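Local coordinates for pesticidal crystal protein Cry2Aa (Bacillus thuringiensis serovar kurstaki, PDB 1I5P) that kills insect larvae of both mosquitoes and moths by binding to their midgut epithelial cells and promoting colloid-osmotic lysis, at residues 313-318 with 357-362; 333-338 with 406-411; 261-266 with 546-551. All coordinates share one frame; numbering follows the deposited sequence.

Contact 1 (313-318 with 357-362)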
ATOM      1  N   GLY A 313      19.471   2.711 -19.338  1.00 22.51           N
ATOM      2  CA  GLY A 313      18.903   1.804 -20.311  1.00 20.88           C
ATOM      3  C   GLY A 313      19.354   2.080 -21.724  1.00 22.26           C
ATOM      4  O   GLY A 313      20.121   3.010 -21.980  1.00 19.95           O
ATOM      5  N   THR A 314      18.873   1.253 -22.643  1.00 22.03           N
ATOM      6  CA  THR A 314      19.207   1.397 -24.047  1.00 20.86           C
ATOM      7  C   THR A 314      17.979   1.813 -24.836  1.00 22.13           C
ATOM      8  O   THR A 314      17.062   1.013 -25.025  1.00 18.74           O
ATOM      9  CB  THR A 314      19.715   0.074 -24.640  1.00 21.53           C
ATOM     10  OG1 THR A 314      20.775  -0.443 -23.828  1.00 19.29           O
ATOM     11  CG2 THR A 314      20.221   0.291 -26.065  1.00 18.64           C
ATOM     12  N   ARG A 315      17.951   3.062 -25.286  1.00 23.29           N
ATOM     13  CA  ARG A 315      16.830   3.529 -26.092  1.00 27.32           C
ATOM     14  C   ARG A 315      17.277   3.603 -27.545  1.00 29.92           C
ATOM     15  O   ARG A 315      18.381   4.067 -27.846  1.00 29.51           O
ATOM     16  CB  ARG A 315      16.357   4.906 -25.634  1.00 25.89           C
ATOM     17  CG  ARG A 315      17.381   6.013 -25.773  1.00 27.54           C
ATOM     18  CD  ARG A 315      16.790   7.298 -25.235  1.00 29.53           C
ATOM     19  NE  ARG A 315      17.797   8.317 -24.967  1.00 31.70           N
ATOM     20  CZ  ARG A 315      17.581   9.367 -24.185  1.00 32.42           C
ATOM     21  NH1 ARG A 315      16.400   9.521 -23.599  1.00 30.31           N
ATOM     22  NH2 ARG A 315      18.541  10.260 -23.987  1.00 33.45           N
ATOM     23  N   LEU A 316      16.422   3.138 -28.447  1.00 31.78           N
ATOM     24  CA  LEU A 316      16.746   3.164 -29.866  1.00 32.51           C
ATOM     25  C   LEU A 316      15.658   3.834 -30.694  1.00 33.30           C
ATOM     26  O   LEU A 316      14.465   3.650 -30.440  1.00 32.38           O
ATOM     27  CB  LEU A 316      16.970   1.739 -30.386  1.00 31.93           C
ATOM     28  CG  LEU A 316      18.144   0.936 -29.814  1.00 34.84           C
ATOM     29  CD1 LEU A 316      18.129  -0.471 -30.394  1.00 35.50           C
ATOM     30  CD2 LEU A 316      19.459   1.633 -30.134  1.00 35.97           C
ATOM     31  N   SER A 317      16.089   4.624 -31.674  1.00 34.71           N
ATOM     32  CA  SER A 317      15.198   5.316 -32.605  1.00 36.00           C
ATOM     33  C   SER A 317      15.625   4.946 -34.017  1.00 37.82           C
ATOM     34  O   SER A 317      16.567   5.517 -34.563  1.00 38.15           O
ATOM     35  CB  SER A 317      15.286   6.833 -32.441  1.00 35.49           C
ATOM     36  OG  SER A 317      14.452   7.288 -31.392  1.00 36.74           O
ATOM     37  N   ILE A 318      14.931   3.979 -34.600  1.00 40.03           N
ATOM     38  CA  ILE A 318      15.236   3.523 -35.947  1.00 42.77           C
ATOM     39  C   ILE A 318      14.093   3.835 -36.904  1.00 44.68           C
ATOM     40  O   ILE A 318      12.934   3.527 -36.627  1.00 42.93           O
ATOM     41  CB  ILE A 318      15.502   2.007 -35.959  1.00 41.96           C
ATOM     42  CG1 ILE A 318      16.718   1.701 -35.084  1.00 42.37           C
ATOM     43  CG2 ILE A 318      15.721   1.522 -37.385  1.00 42.09           C
ATOM     44  CD1 ILE A 318      16.707   0.316 -34.476  1.00 43.12           C
ATOM     45  N   ASN A 357      24.771  -2.019 -24.515  1.00 25.59           N
ATOM     46  CA  ASN A 357      25.235  -0.935 -23.663  1.00 26.36           C
ATOM     47  C   ASN A 357      24.124   0.098 -23.562  1.00 27.07           C
ATOM     48  O   ASN A 357      23.458   0.406 -24.549  1.00 27.25           O
ATOM     49  CB  ASN A 357      26.486  -0.277 -24.243  1.00 25.05           C
ATOM     50  CG  ASN A 357      27.749  -1.058 -23.949  1.00 25.59           C
ATOM     51  OD1 ASN A 357      28.012  -1.433 -22.808  1.00 27.47           O
ATOM     52  ND2 ASN A 357      28.550  -1.291 -24.983  1.00 23.75           N
ATOM     53  N   HIS A 358      23.920   0.618 -22.360  1.00 25.95           N
ATOM     54  CA  HIS A 358      22.894   1.623 -22.132  1.00 27.29           C
ATOM     55  C   HIS A 358      23.387   2.983 -22.610  1.00 27.31           C
ATOM     56  O   HIS A 358      24.541   3.342 -22.389  1.00 30.10           O
ATOM     57  CB  HIS A 358      22.535   1.662 -20.647  1.00 25.35           C
ATOM     58  CG  HIS A 358      21.939   0.384 -20.146  1.00 23.60           C
ATOM     59  ND1 HIS A 358      21.638   0.170 -18.819  1.00 22.66           N
ATOM     60  CD2 HIS A 358      21.568  -0.741 -20.802  1.00 22.15           C
ATOM     61  CE1 HIS A 358      21.107  -1.032 -18.678  1.00 22.68           C
ATOM     62  NE2 HIS A 358      21.053  -1.605 -19.868  1.00 22.72           N
ATOM     63  N   ASN A 359      22.514   3.735 -23.272  1.00 27.75           N
ATOM     64  CA  ASN A 359      22.884   5.042 -23.801  1.00 26.26           C
ATOM     65  C   ASN A 359      22.205   6.217 -23.119  1.00 26.60           C
ATOM     66  O   ASN A 359      22.150   7.314 -23.673  1.00 28.18           O
ATOM     67  CB  ASN A 359      22.604   5.105 -25.307  1.00 25.17           C
ATOM     68  CG  ASN A 359      21.226   4.579 -25.671  1.00 25.60           C
ATOM     69  OD1 ASN A 359      20.395   4.326 -24.802  1.00 22.96           O
ATOM     70  ND2 ASN A 359      20.978   4.419 -26.967  1.00 23.91           N
ATOM     71  N   PHE A 360      21.684   6.001 -21.920  1.00 27.01           N
ATOM     72  CA  PHE A 360      21.052   7.094 -21.201  1.00 26.78           C
ATOM     73  C   PHE A 360      20.829   6.742 -19.736  1.00 27.47           C
ATOM     74  O   PHE A 360      20.671   5.574 -19.391  1.00 27.46           O
ATOM     75  CB  PHE A 360      19.727   7.484 -21.878  1.00 25.88           C
ATOM     76  CG  PHE A 360      18.554   6.632 -21.475  1.00 26.59           C
ATOM     77  CD1 PHE A 360      17.774   6.977 -20.375  1.00 26.46           C
ATOM     78  CD2 PHE A 360      18.226   5.488 -22.192  1.00 25.55           C
ATOM     79  CE1 PHE A 360      16.682   6.193 -19.995  1.00 27.19           C
ATOM     80  CE2 PHE A 360      17.142   4.699 -21.820  1.00 26.95           C
ATOM     81  CZ  PHE A 360      16.368   5.053 -20.720  1.00 26.37           C
ATOM     82  N   ASN A 361      20.850   7.765 -18.878  1.00 30.29           N
ATOM     83  CA  ASN A 361      20.631   7.622 -17.436  1.00 31.93           C
ATOM     84  C   ASN A 361      19.631   8.680 -16.975  1.00 32.26           C
ATOM     85  O   ASN A 361      19.866   9.883 -17.115  1.00 33.69           O
ATOM     86  CB  ASN A 361      21.939   7.785 -16.651  1.00 33.13           C
ATOM     87  CG  ASN A 361      22.785   6.522 -16.650  1.00 35.96           C
ATOM     88  OD1 ASN A 361      23.587   6.301 -17.558  1.00 34.67           O
ATOM     89  ND2 ASN A 361      22.604   5.683 -15.629  1.00 35.77           N
ATOM     90  N   CYS A 362      18.528   8.204 -16.404  1.00 31.63           N
ATOM     91  CA  CYS A 362      17.429   9.036 -15.918  1.00 30.77           C
ATOM     92  C   CYS A 362      17.317   8.906 -14.397  1.00 29.97           C
ATOM     93  O   CYS A 362      17.088   7.822 -13.877  1.00 30.27           O
ATOM     94  CB  CYS A 362      16.133   8.578 -16.590  1.00 29.34           C
ATOM     95  SG  CYS A 362      14.591   9.271 -15.880  1.00 32.46           S
TER
HETATM   96  O   HOH W   1      20.380   8.659 -26.188  1.00 39.64           O

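Contact 2 (333-338 with 406-411)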
ATOM      1  N   HIS A 333      10.523   3.668 -31.754  1.00 29.89           N
ATOM      2  CA  HIS A 333      11.247   4.191 -30.596  1.00 26.82           C
ATOM      3  C   HIS A 333      11.081   3.154 -29.495  1.00 24.69           C
ATOM      4  O   HIS A 333       9.993   2.986 -28.942  1.00 22.80           O
ATOM      5  CB  HIS A 333      10.652   5.521 -30.149  1.00 26.90           C
ATOM      6  CG  HIS A 333      10.661   6.573 -31.211  1.00 27.86           C
ATOM      7  ND1 HIS A 333      11.823   7.124 -31.703  1.00 27.58           N
ATOM      8  CD2 HIS A 333       9.648   7.167 -31.885  1.00 27.39           C
ATOM      9  CE1 HIS A 333      11.528   8.012 -32.635  1.00 27.44           C
ATOM     10  NE2 HIS A 333      10.214   8.057 -32.764  1.00 29.86           N
ATOM     11  N   SER A 334      12.164   2.455 -29.179  1.00 22.64           N
ATOM     12  CA  SER A 334      12.106   1.404 -28.179  1.00 22.36           C
ATOM     13  C   SER A 334      13.139   1.480 -27.063  1.00 22.11           C
ATOM     14  O   SER A 334      14.173   2.138 -27.191  1.00 20.25           O
ATOM     15  CB  SER A 334      12.256   0.055 -28.872  1.00 24.05           C
ATOM     16  OG  SER A 334      13.505  -0.012 -29.544  1.00 21.80           O
ATOM     17  N   LEU A 335      12.821   0.801 -25.963  1.00 20.40           N
ATOM     18  CA  LEU A 335      13.701   0.685 -24.806  1.00 19.86           C
ATOM     19  C   LEU A 335      14.004  -0.803 -24.809  1.00 20.19           C
ATOM     20  O   LEU A 335      13.146  -1.628 -24.482  1.00 20.10           O
ATOM     21  CB  LEU A 335      12.989   1.071 -23.505  1.00 17.20           C
ATOM     22  CG  LEU A 335      13.818   0.818 -22.238  1.00 17.45           C
ATOM     23  CD1 LEU A 335      15.094   1.647 -22.273  1.00 13.70           C
ATOM     24  CD2 LEU A 335      12.994   1.152 -21.000  1.00 15.16           C
ATOM     25  N   ASN A 336      15.224  -1.138 -25.205  1.00 20.27           N
ATOM     26  CA  ASN A 336      15.647  -2.521 -25.326  1.00 20.84           C
ATOM     27  C   ASN A 336      16.228  -3.152 -24.073  1.00 20.88           C
ATOM     28  O   ASN A 336      16.216  -4.375 -23.929  1.00 18.37           O
ATOM     29  CB  ASN A 336      16.663  -2.620 -26.468  1.00 23.21           C
ATOM     30  CG  ASN A 336      16.049  -2.316 -27.827  1.00 26.07           C
ATOM     31  OD1 ASN A 336      15.331  -1.328 -27.996  1.00 27.61           O
ATOM     32  ND2 ASN A 336      16.337  -3.165 -28.806  1.00 24.72           N
ATOM     33  N   SER A 337      16.732  -2.317 -23.172  1.00 19.81           N
ATOM     34  CA  SER A 337      17.345  -2.803 -21.944  1.00 19.72           C
ATOM     35  C   SER A 337      17.248  -1.745 -20.860  1.00 19.59           C
ATOM     36  O   SER A 337      17.266  -0.547 -21.144  1.00 20.26           O
ATOM     37  CB  SER A 337      18.817  -3.140 -22.200  1.00 19.10           C
ATOM     38  OG  SER A 337      19.442  -3.643 -21.031  1.00 19.94           O
ATOM     39  N   ALA A 338      17.165  -2.188 -19.613  1.00 16.76           N
ATOM     40  CA  ALA A 338      17.057  -1.253 -18.511  1.00 18.22           C
ATOM     41  C   ALA A 338      17.526  -1.840 -17.197  1.00 18.50           C
ATOM     42  O   ALA A 338      17.534  -3.055 -17.006  1.00 19.20           O
ATOM     43  CB  ALA A 338      15.612  -0.780 -18.376  1.00 18.33           C
ATOM     44  N   CYS A 406      12.361  12.800 -16.954  1.00 25.48           N
ATOM     45  CA  CYS A 406      13.335  12.112 -17.756  1.00 26.12           C
ATOM     46  C   CYS A 406      12.836  10.687 -18.065  1.00 25.16           C
ATOM     47  O   CYS A 406      11.794  10.237 -17.563  1.00 27.71           O
ATOM     48  CB  CYS A 406      14.706  12.147 -17.067  1.00 26.12           C
ATOM     49  SG  CYS A 406      14.905  11.251 -15.485  1.00 29.76           S
ATOM     50  N   GLY A 407      13.543  10.006 -18.956  1.00 23.67           N
ATOM     51  CA  GLY A 407      13.136   8.670 -19.341  1.00 23.02           C
ATOM     52  C   GLY A 407      13.586   8.360 -20.754  1.00 21.25           C
ATOM     53  O   GLY A 407      14.385   9.095 -21.329  1.00 20.83           O
ATOM     54  N   ALA A 408      13.074   7.274 -21.322  1.00 20.13           N
ATOM     55  CA  ALA A 408      13.463   6.882 -22.667  1.00 20.18           C
ATOM     56  C   ALA A 408      12.905   7.821 -23.727  1.00 20.44           C
ATOM     57  O   ALA A 408      13.644   8.312 -24.578  1.00 20.15           O
ATOM     58  CB  ALA A 408      13.019   5.452 -22.944  1.00 18.13           C
ATOM     59  N   PHE A 409      11.602   8.082 -23.675  1.00 20.29           N
ATOM     60  CA  PHE A 409      10.983   8.947 -24.668  1.00 20.17           C
ATOM     61  C   PHE A 409       9.940   9.886 -24.091  1.00 21.68           C
ATOM     62  O   PHE A 409       9.508   9.734 -22.951  1.00 22.45           O
ATOM     63  CB  PHE A 409      10.342   8.104 -25.771  1.00 21.02           C
ATOM     64  CG  PHE A 409      11.289   7.143 -26.426  1.00 20.86           C
ATOM     65  CD1 PHE A 409      11.349   5.816 -26.016  1.00 20.30           C
ATOM     66  CD2 PHE A 409      12.147   7.574 -27.431  1.00 21.02           C
ATOM     67  CE1 PHE A 409      12.251   4.926 -26.604  1.00 21.20           C
ATOM     68  CE2 PHE A 409      13.052   6.697 -28.023  1.00 21.36           C
ATOM     69  CZ  PHE A 409      13.104   5.369 -27.607  1.00 21.25           C
ATOM     70  N   SER A 410       9.531  10.850 -24.911  1.00 22.83           N
ATOM     71  CA  SER A 410       8.542  11.842 -24.522  1.00 23.62           C
ATOM     72  C   SER A 410       7.323  11.234 -23.849  1.00 22.32           C
ATOM     73  O   SER A 410       6.879  10.142 -24.205  1.00 24.73           O
ATOM     74  CB  SER A 410       8.102  12.636 -25.749  1.00 24.25           C
ATOM     75  OG  SER A 410       9.208  13.306 -26.329  1.00 28.82           O
ATOM     76  N   ALA A 411       6.784  11.957 -22.874  1.00 21.97           N
ATOM     77  CA  ALA A 411       5.613  11.505 -22.133  1.00 23.47           C
ATOM     78  C   ALA A 411       4.329  11.647 -22.938  1.00 23.25           C
ATOM     79  O   ALA A 411       4.145  12.614 -23.678  1.00 23.69           O
ATOM     80  CB  ALA A 411       5.486  12.285 -20.834  1.00 21.14           C
TER

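Contact 3 (261-266 with 546-551)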
ATOM      1  N   LEU A 261      -5.591  -2.362  13.159  1.00 12.35           N
ATOM      2  CA  LEU A 261      -4.763  -1.383  13.866  1.00 13.01           C
ATOM      3  C   LEU A 261      -5.655  -0.454  14.687  1.00 13.24           C
ATOM      4  O   LEU A 261      -5.162   0.395  15.421  1.00 14.78           O
ATOM      5  CB  LEU A 261      -3.907  -0.566  12.882  1.00 11.74           C
ATOM      6  CG  LEU A 261      -2.793  -1.358  12.183  1.00 10.49           C
ATOM      7  CD1 LEU A 261      -2.042  -0.450  11.229  1.00  7.69           C
ATOM      8  CD2 LEU A 261      -1.844  -1.967  13.223  1.00  6.96           C
ATOM      9  N   PHE A 262      -6.970  -0.616  14.559  1.00 14.57           N
ATOM     10  CA  PHE A 262      -7.913   0.206  15.322  1.00 14.12           C
ATOM     11  C   PHE A 262      -7.668  -0.014  16.816  1.00 16.21           C
ATOM     12  O   PHE A 262      -7.974   0.843  17.644  1.00 16.71           O
ATOM     13  CB  PHE A 262      -9.361  -0.176  14.996  1.00 13.49           C
ATOM     14  CG  PHE A 262      -9.963   0.577  13.830  1.00 13.01           C
ATOM     15  CD1 PHE A 262     -11.312   0.418  13.523  1.00 13.65           C
ATOM     16  CD2 PHE A 262      -9.206   1.455  13.064  1.00 10.68           C
ATOM     17  CE1 PHE A 262     -11.899   1.122  12.474  1.00 13.54           C
ATOM     18  CE2 PHE A 262      -9.783   2.168  12.013  1.00 13.10           C
ATOM     19  CZ  PHE A 262     -11.131   2.003  11.716  1.00 14.13           C
ATOM     20  N   LYS A 263      -7.118  -1.178  17.148  1.00 15.09           N
ATOM     21  CA  LYS A 263      -6.824  -1.534  18.534  1.00 15.16           C
ATOM     22  C   LYS A 263      -5.721  -0.640  19.108  1.00 14.22           C
ATOM     23  O   LYS A 263      -5.450  -0.672  20.307  1.00 14.19           O
ATOM     24  CB  LYS A 263      -6.387  -3.003  18.619  1.00 14.70           C
ATOM     25  CG  LYS A 263      -4.967  -3.234  18.095  1.00 18.17           C
ATOM     26  CD  LYS A 263      -4.710  -4.644  17.545  1.00 18.17           C
ATOM     27  CE  LYS A 263      -4.394  -5.674  18.611  1.00 21.54           C
ATOM     28  NZ  LYS A 263      -3.736  -6.863  17.987  1.00 15.87           N
ATOM     29  N   TYR A 264      -5.076   0.144  18.249  1.00 14.05           N
ATOM     30  CA  TYR A 264      -4.011   1.044  18.691  1.00 12.99           C
ATOM     31  C   TYR A 264      -4.405   2.514  18.603  1.00 11.51           C
ATOM     32  O   TYR A 264      -5.283   2.894  17.827  1.00 10.35           O
ATOM     33  CB  TYR A 264      -2.739   0.830  17.857  1.00 12.87           C
ATOM     34  CG  TYR A 264      -2.068  -0.508  18.063  1.00 14.64           C
ATOM     35  CD1 TYR A 264      -2.124  -1.497  17.081  1.00 14.33           C
ATOM     36  CD2 TYR A 264      -1.407  -0.801  19.260  1.00 14.46           C
ATOM     37  CE1 TYR A 264      -1.542  -2.752  17.286  1.00 12.94           C
ATOM     38  CE2 TYR A 264      -0.828  -2.052  19.475  1.00 13.07           C
ATOM     39  CZ  TYR A 264      -0.902  -3.020  18.488  1.00 12.46           C
ATOM     40  OH  TYR A 264      -0.373  -4.266  18.722  1.00 12.63           O
ATOM     41  N   GLN A 265      -3.746   3.340  19.409  1.00 11.28           N
ATOM     42  CA  GLN A 265      -3.977   4.777  19.408  1.00 11.91           C
ATOM     43  C   GLN A 265      -2.632   5.458  19.283  1.00 12.76           C
ATOM     44  O   GLN A 265      -1.632   4.975  19.817  1.00 16.30           O
ATOM     45  CB  GLN A 265      -4.636   5.247  20.706  1.00 10.98           C
ATOM     46  CG  GLN A 265      -6.077   4.797  20.883  1.00 14.10           C
ATOM     47  CD  GLN A 265      -6.653   5.276  22.202  1.00 15.99           C
ATOM     48  OE1 GLN A 265      -7.243   6.357  22.284  1.00 16.38           O
ATOM     49  NE2 GLN A 265      -6.475   4.477  23.246  1.00 12.39           N
ATOM     50  N   SER A 266      -2.614   6.586  18.587  1.00 14.44           N
ATOM     51  CA  SER A 266      -1.394   7.356  18.406  1.00 16.07           C
ATOM     52  C   SER A 266      -0.330   6.484  17.741  1.00 15.96           C
ATOM     53  O   SER A 266       0.801   6.378  18.218  1.00 17.50           O
ATOM     54  CB  SER A 266      -0.904   7.860  19.768  1.00 15.83           C
ATOM     55  OG  SER A 266       0.008   8.930  19.629  1.00 19.71           O
ATOM     56  N   TYR A 546       6.213  -3.582  19.618  1.00 14.82           N
ATOM     57  CA  TYR A 546       5.333  -4.688  19.291  1.00 14.72           C
ATOM     58  C   TYR A 546       5.738  -5.221  17.928  1.00 15.95           C
ATOM     59  O   TYR A 546       5.952  -4.455  16.990  1.00 13.56           O
ATOM     60  CB  TYR A 546       3.869  -4.235  19.215  1.00 17.39           C
ATOM     61  CG  TYR A 546       3.210  -3.922  20.539  1.00 18.74           C
ATOM     62  CD1 TYR A 546       3.371  -2.677  21.139  1.00 18.96           C
ATOM     63  CD2 TYR A 546       2.417  -4.873  21.192  1.00 18.65           C
ATOM     64  CE1 TYR A 546       2.762  -2.375  22.358  1.00 21.96           C
ATOM     65  CE2 TYR A 546       1.804  -4.584  22.412  1.00 21.82           C
ATOM     66  CZ  TYR A 546       1.979  -3.333  22.989  1.00 22.98           C
ATOM     67  OH  TYR A 546       1.382  -3.050  24.197  1.00 25.18           O
ATOM     68  N   LEU A 547       5.862  -6.533  17.819  1.00 15.04           N
ATOM     69  CA  LEU A 547       6.197  -7.130  16.539  1.00 16.40           C
ATOM     70  C   LEU A 547       4.992  -7.924  16.086  1.00 15.88           C
ATOM     71  O   LEU A 547       4.535  -8.825  16.792  1.00 15.79           O
ATOM     72  CB  LEU A 547       7.418  -8.052  16.646  1.00 14.70           C
ATOM     73  CG  LEU A 547       8.760  -7.385  16.981  1.00 17.57           C
ATOM     74  CD1 LEU A 547       9.876  -8.406  16.854  1.00 14.71           C
ATOM     75  CD2 LEU A 547       9.019  -6.214  16.043  1.00 11.11           C
ATOM     76  N   ARG A 548       4.452  -7.553  14.930  1.00 15.88           N
ATOM     77  CA  ARG A 548       3.320  -8.271  14.369  1.00 16.38           C
ATOM     78  C   ARG A 548       3.956  -9.397  13.571  1.00 15.74           C
ATOM     79  O   ARG A 548       4.708  -9.155  12.627  1.00 14.81           O
ATOM     80  CB  ARG A 548       2.479  -7.370  13.455  1.00 14.52           C
ATOM     81  CG  ARG A 548       1.368  -8.120  12.725  1.00 14.66           C
ATOM     82  CD  ARG A 548       0.260  -7.194  12.230  1.00 17.16           C
ATOM     83  NE  ARG A 548      -0.529  -6.640  13.328  1.00 14.17           N
ATOM     84  CZ  ARG A 548      -1.636  -5.919  13.171  1.00 14.73           C
ATOM     85  NH1 ARG A 548      -2.098  -5.659  11.956  1.00 14.04           N
ATOM     86  NH2 ARG A 548      -2.287  -5.458  14.233  1.00 12.93           N
ATOM     87  N   VAL A 549       3.669 -10.631  13.966  1.00 17.62           N
ATOM     88  CA  VAL A 549       4.259 -11.775  13.294  1.00 17.00           C
ATOM     89  C   VAL A 549       3.295 -12.934  13.155  1.00 18.25           C
ATOM     90  O   VAL A 549       2.252 -12.987  13.813  1.00 16.41           O
ATOM     91  CB  VAL A 549       5.497 -12.299  14.067  1.00 17.68           C
ATOM     92  CG1 VAL A 549       6.361 -11.136  14.534  1.00 14.54           C
ATOM     93  CG2 VAL A 549       5.044 -13.142  15.262  1.00 15.24           C
ATOM     94  N   SER A 550       3.672 -13.873  12.295  1.00 17.16           N
ATOM     95  CA  SER A 550       2.888 -15.078  12.080  1.00 18.75           C
ATOM     96  C   SER A 550       3.870 -16.237  12.167  1.00 19.41           C
ATOM     97  O   SER A 550       4.931 -16.206  11.545  1.00 19.22           O
ATOM     98  CB  SER A 550       2.221 -15.065  10.704  1.00 15.94           C
ATOM     99  OG  SER A 550       1.488 -16.263  10.500  1.00 16.15           O
ATOM    100  N   SER A 551       3.520 -17.251  12.946  1.00 20.94           N
ATOM    101  CA  SER A 551       4.391 -18.404  13.107  1.00 24.01           C
ATOM    102  C   SER A 551       3.554 -19.668  13.260  1.00 24.48           C
ATOM    103  O   SER A 551       3.096 -19.992  14.357  1.00 22.39           O
ATOM    104  CB  SER A 551       5.287 -18.208  14.337  1.00 23.92           C
ATOM    105  OG  SER A 551       6.208 -19.276  14.483  1.00 27.20           O
TER

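Contact 1 (313-318 with 357-362)
Asn-359 turns its side-chain amide onto Arg-315 and pairs with it much as a neighbouring strand would. Asn-359 OD1 accepts the backbone N-H of Arg-315 on a lone pair in the amide plane, OD1 to Arg-315 N 2.8 Å. The other half of the amide, Asn-359 ND2, donates to the carbonyl oxygen of the same residue, ND2 to Arg-315 O 2.8 Å. Both bonds are fairly straight, 161° at the hydrogen, and together they fix the rotation of the amide.

Packing is tightest around Gly-313. Gly-313 CA lies over the face of the His-358 imidazole, 3.5 Å from the ring centroid, a CH-pi contact only 20° off the ring normal. Ser-312 and Ser-337 hydrogen-bond to the two nitrogens of that imidazole, holding it across the glycine. With no side chain in the way, Phe-360 also brings its ring close, and Gly-313 N sits over one of its faces. Gly-313 N also donates to Phe-360 O at 3.1 Å. Thr-314 OG1 adds a weak bond to Asn-357 O.

The solvent side is looser. Arg-315 runs out extended from CG to NE and lays its guanidinium on Phe-360, planes 19° apart and centres 4.7 Å apart, with Phe-360 CB beneath one face. A water at the edge accepts from Arg-315 NE at 2.9 Å and gives only a weak bond to Asn-359 O, while NH1 reaches back to Ala-408 O. Asn-357 and Asn-359 are themselves exposed.

Here a loop leads into strand 360-363, which meets the long strand 308-321 at a wide angle, on a sheet of the beta prism that forms the middle domain of three-domain Cry toxins.

Contact 2 (333-338 with 406-411)
Backbones keep their distance where His-333 faces Phe-409 and Leu-335 faces Ala-408: the CA atoms of the latter pair are 6.6 Å apart and those of the former 7.6 Å, so side chains do the bridging. The contact lies inside the beta prism of the middle domain, where the loop leaving strand 405-407, in one sheet, packs on the long strand 329-342 of another.

Phe-409 carries most of it. With CG beside the backbone N and anti to the carbonyl carbon (chi1 -55°), its ring reaches across to strand 329-342. His-333 CB settles over one face, 3.6 Å from the centroid of the Phe-409 ring and 18° off the normal, a CH-pi contact shifted toward the CE2-CZ rim and made by the methylene, not by the imidazole. The imidazole itself swings away, its plane inclined 52° to the phenyl ring, and its ND1 hydrogen-bonds with Ser-317 OG on the adjacent strand.

The rim of the phenyl ring meets backbone. The peptide joining Ser-334 to Leu-335 lies at its edge, near the ring plane, with Ser-334 O 3.4 Å from Phe-409 CZ. Leu-335 N is somewhat farther from the same edge and bonds instead to Gln-394 OE1. Arg-315 and Ser-317 of strand 308-321 also touch the phenyl ring, so two neighbouring strands share in seating it.

Beside the ring the side-chain packing is apolar. Leu-335 also packs on Phe-360 and on Leu-464 of strand 462-469, and Phe-360 meets Ala-408 as well, a leucine, an alanine and a phenylalanine buried together. Across the two segments this patch comes down to a methyl against a methyl, Leu-335 CD1 to Ala-408 CB at 4.4 Å.

Contact 3 (261-266 with 546-551)
A type I beta turn, Leu-261 to Tyr-264, follows the long helix 238-259 of the helical bundle and meets Tyr-546 and Arg-548 on strand 541-550 of the C-terminal jelly roll, making a buried interface between the two domains. The turn is closed by Tyr-264 N donating to Leu-261 O, 2.8 Å.

Tyr-264 and Tyr-546 form a T-shaped pair. The edge of Tyr-264 is directed at the face of Tyr-546, centroids 5.7 Å apart and planes at 67°. The hydroxyl leads the approach, with Tyr-264 OH 3.8 Å from Tyr-546 CD2, yet its hydrogen bond goes to Asp-589.

Arg-548 comes alongside, its chain bent at chi3 (-70°) to bring the guanidinium over to the turn. Arg-548 NH2 touches Leu-261 CD2 at 3.7 Å and approaches the rim of the tyrosine ring, 4.1 Å from Tyr-264 CE1. It also donates to Ser-260 O, which ties the strand to the residue between helix 238-259 and the turn.

Lys-263 places its CG over a face of the Tyr-264 ring and ends with NZ 4.3 Å from Arg-548 NH2. Carboxylates probably offset these two buried positive charges: Asp-589 forms salt bridges to both Lys-263 NZ and Arg-548 NE, and Asp-578 forms a second one to the lysine. One aspartate thus ties together the lysine, the tyrosine hydroxyl and the arginine.

Behind the turn, Phe-262 packs on Leu-185 and Ser-186 of helix 170-193. On the jelly-roll side, Met-623 of strand 617-626 touches Tyr-264, Tyr-546 and Arg-548, while strand 541-550 pairs on its two edges with strands 585-597 and 617-626.

Overall arrangement
Contacts 1 and 2 are neighbours in the beta prism, centres about 7 Å apart, and both draw on the adjacent strands 308-321 and 329-342. The Cys-362 to Cys-406 disulfide joins their second segments directly. Contact 1 is partly buried and runs on backbone and amide hydrogen bonds, with a guanidinium stack and water toward the surface; contact 2 is buried and depends on aromatic and methyl packing. Contact 3 lies on the opposite side of the chain's centre, about 46 and 43 Å from them between centres. It joins different domains, is fully buried, and combines a tyrosine pair with charges balanced by outside aspartates.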